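PDB 2AH5: COG0546: Predicted phosphatases from Streptococcus pneumoniae, which probably hydrolyses phosphate esters as a member of the haloacid dehalogenase-like family, although its substrate is unknown. Local coordinates for residues Ser73-Lys78 against Thr110-Asp115. Sequence-based numbering, arbitrary orientation.
Sequences SYYKAK and TSTAQD
The interface between the helical cap and the Rossmann-like core of a haloacid dehalogenase-type fold is bridged here by K76 on cap helix 64-79 and T112 on core helix 110-119. The K76 ammonium donates a hydrogen bond, NZ to T112 OG1 at 3.0 Å, and the lysine chain gets there bent at chi2 and chi3 instead of fully extended. T112 offers its two branches to different partners: OG1, anti to the carbonyl carbon (chi1 -52°), takes the lysine, while CG2 lies 4.4 Å from Y75 CE2, at the ring edge and near the ring plane. Helix 110-119 follows core strand 102-106 of the parallel sheet, whereas helix 64-79 packs against helix 19-33 within the cap, where Y75 touches I22 and A25. Between segments 73-78 and 110-115 the contact is a light one: their axes, inclined by 35°, come no closer than 12.0 Å, and 139 Å² is buried, both sides summed. The Y75 hydroxyl is hydrogen-bonded to K108 NZ, and the Y75 side chain also touches residues of the probable DxDx(T/V) motif of the family. D115 OD2 lies 4.6 Å from K76 NZ, too far for a salt bridge, though its charge may still steady the ammonium.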
loop_
_atom_site.group_PDB
_atom_site.type_symbol
_atom_site.label_atom_id
_atom_site.label_comp_id
_atom_site.label_asym_id
_atom_site.label_seq_id
_atom_site.Cartn_x
_atom_site.Cartn_y
_atom_site.Cartn_z
ATOM N N SER A 73 -13.592 -0.080 13.366
ATOM C CA SER A 73 -13.639 0.063 14.829
ATOM C C SER A 73 -12.500 -0.647 15.568
ATOM O O SER A 73 -12.045 -0.172 16.624
ATOM C CB SER A 73 -15.005 -0.396 15.402
ATOM O OG SER A 73 -15.054 -1.800 15.678
ATOM N N TYR A 74 -12.054 -1.789 15.053
ATOM C CA TYR A 74 -10.867 -2.413 15.593
ATOM C C TYR A 74 -9.625 -1.690 15.031
ATOM O O TYR A 74 -8.691 -1.361 15.774
ATOM C CB TYR A 74 -10.826 -3.914 15.278
ATOM C CG TYR A 74 -9.615 -4.599 15.862
ATOM C CD1 TYR A 74 -9.683 -5.275 17.091
ATOM C CD2 TYR A 74 -8.390 -4.540 15.210
ATOM C CE1 TYR A 74 -8.553 -5.905 17.638
ATOM C CE2 TYR A 74 -7.255 -5.151 15.751
ATOM C CZ TYR A 74 -7.345 -5.836 16.962
ATOM O OH TYR A 74 -6.210 -6.421 17.489
ATOM N N TYR A 75 -9.629 -1.417 13.730
ATOM C CA TYR A 75 -8.393 -0.967 13.072
ATOM C C TYR A 75 -7.887 0.391 13.570
ATOM O O TYR A 75 -6.689 0.560 13.858
ATOM C CB TYR A 75 -8.522 -0.988 11.544
ATOM C CG TYR A 75 -7.148 -0.964 10.927
ATOM C CD1 TYR A 75 -6.384 -2.123 10.868
ATOM C CD2 TYR A 75 -6.592 0.226 10.472
ATOM C CE1 TYR A 75 -5.083 -2.117 10.361
ATOM C CE2 TYR A 75 -5.275 0.254 9.963
ATOM C CZ TYR A 75 -4.544 -0.936 9.907
ATOM O OH TYR A 75 -3.269 -0.935 9.395
ATOM N N LYS A 76 -8.797 1.357 13.671
ATOM C CA LYS A 76 -8.438 2.714 14.121
ATOM C C LYS A 76 -7.880 2.751 15.542
ATOM O O LYS A 76 -6.890 3.452 15.820
ATOM C CB LYS A 76 -9.644 3.665 13.976
ATOM C CG LYS A 76 -10.000 3.987 12.520
ATOM C CD LYS A 76 -8.889 4.827 11.826
ATOM C CE LYS A 76 -9.311 6.273 11.582
ATOM N NZ LYS A 76 -8.194 7.072 10.987
ATOM N N ALA A 77 -8.484 1.978 16.432
ATOM C CA ALA A 77 -8.115 1.969 17.847
ATOM C C ALA A 77 -6.977 1.015 18.191
ATOM O O ALA A 77 -6.252 1.248 19.160
ATOM C CB ALA A 77 -9.346 1.646 18.719
ATOM N N LYS A 78 -6.819 -0.054 17.402
ATOM C CA LYS A 78 -5.927 -1.154 17.774
ATOM C C LYS A 78 -5.067 -1.657 16.611
ATOM O O LYS A 78 -3.853 -1.796 16.754
ATOM C CB LYS A 78 -6.713 -2.336 18.368
ATOM C CG LYS A 78 -7.085 -2.185 19.849
ATOM C CD LYS A 78 -7.800 -3.440 20.462
ATOM C CE LYS A 78 -6.962 -4.727 20.377
ATOM N NZ LYS A 78 -5.724 -4.682 21.215
ATOM N N THR A 110 -6.010 9.133 3.677
ATOM C CA THR A 110 -4.870 10.013 3.909
ATOM C C THR A 110 -4.500 10.123 5.397
ATOM O O THR A 110 -3.348 9.963 5.773
ATOM C CB THR A 110 -5.123 11.403 3.337
ATOM O OG1 THR A 110 -5.305 11.304 1.911
ATOM C CG2 THR A 110 -3.948 12.320 3.649
ATOM N N SER A 111 -5.479 10.393 6.243
ATOM C CA SER A 111 -5.181 10.629 7.657
ATOM C C SER A 111 -4.631 9.387 8.362
ATOM O O SER A 111 -3.696 9.506 9.166
ATOM C CB SER A 111 -6.411 11.167 8.389
ATOM O OG SER A 111 -7.460 10.232 8.316
ATOM N N THR A 112 -5.179 8.217 8.027
ATOM C CA THR A 112 -4.666 6.935 8.533
ATOM C C THR A 112 -3.204 6.701 8.078
ATOM O O THR A 112 -2.345 6.320 8.886
ATOM C CB THR A 112 -5.574 5.730 8.120
ATOM O OG1 THR A 112 -6.944 5.988 8.488
ATOM C CG2 THR A 112 -5.150 4.464 8.825
ATOM N N ALA A 113 -2.921 6.963 6.801
ATOM C CA ALA A 113 -1.564 6.828 6.259
ATOM C C ALA A 113 -0.583 7.777 6.946
ATOM O O ALA A 113 0.551 7.390 7.306
ATOM C CB ALA A 113 -1.574 7.053 4.738
ATOM N N GLN A 114 -1.022 9.018 7.154
ATOM C CA GLN A 114 -0.207 9.974 7.862
ATOM C C GLN A 114 0.067 9.522 9.282
ATOM O O GLN A 114 1.214 9.565 9.697
ATOM C CB GLN A 114 -0.803 11.385 7.801
ATOM C CG GLN A 114 -0.814 11.882 6.361
ATOM C CD GLN A 114 -0.301 13.286 6.158
ATOM O OE1 GLN A 114 -0.552 13.898 5.110
ATOM N NE2 GLN A 114 0.434 13.801 7.133
ATOM N N ASP A 115 -0.957 9.036 9.983
ATOM C CA ASP A 115 -0.817 8.529 11.342
ATOM C C ASP A 115 0.162 7.366 11.409
ATOM O O ASP A 115 1.066 7.349 12.270
ATOM C CB ASP A 115 -2.168 8.085 11.915
ATOM C CG ASP A 115 -3.079 9.252 12.275
ATOM O OD1 ASP A 115 -2.606 10.418 12.373
ATOM O OD2 ASP A 115 -4.291 8.980 12.458
#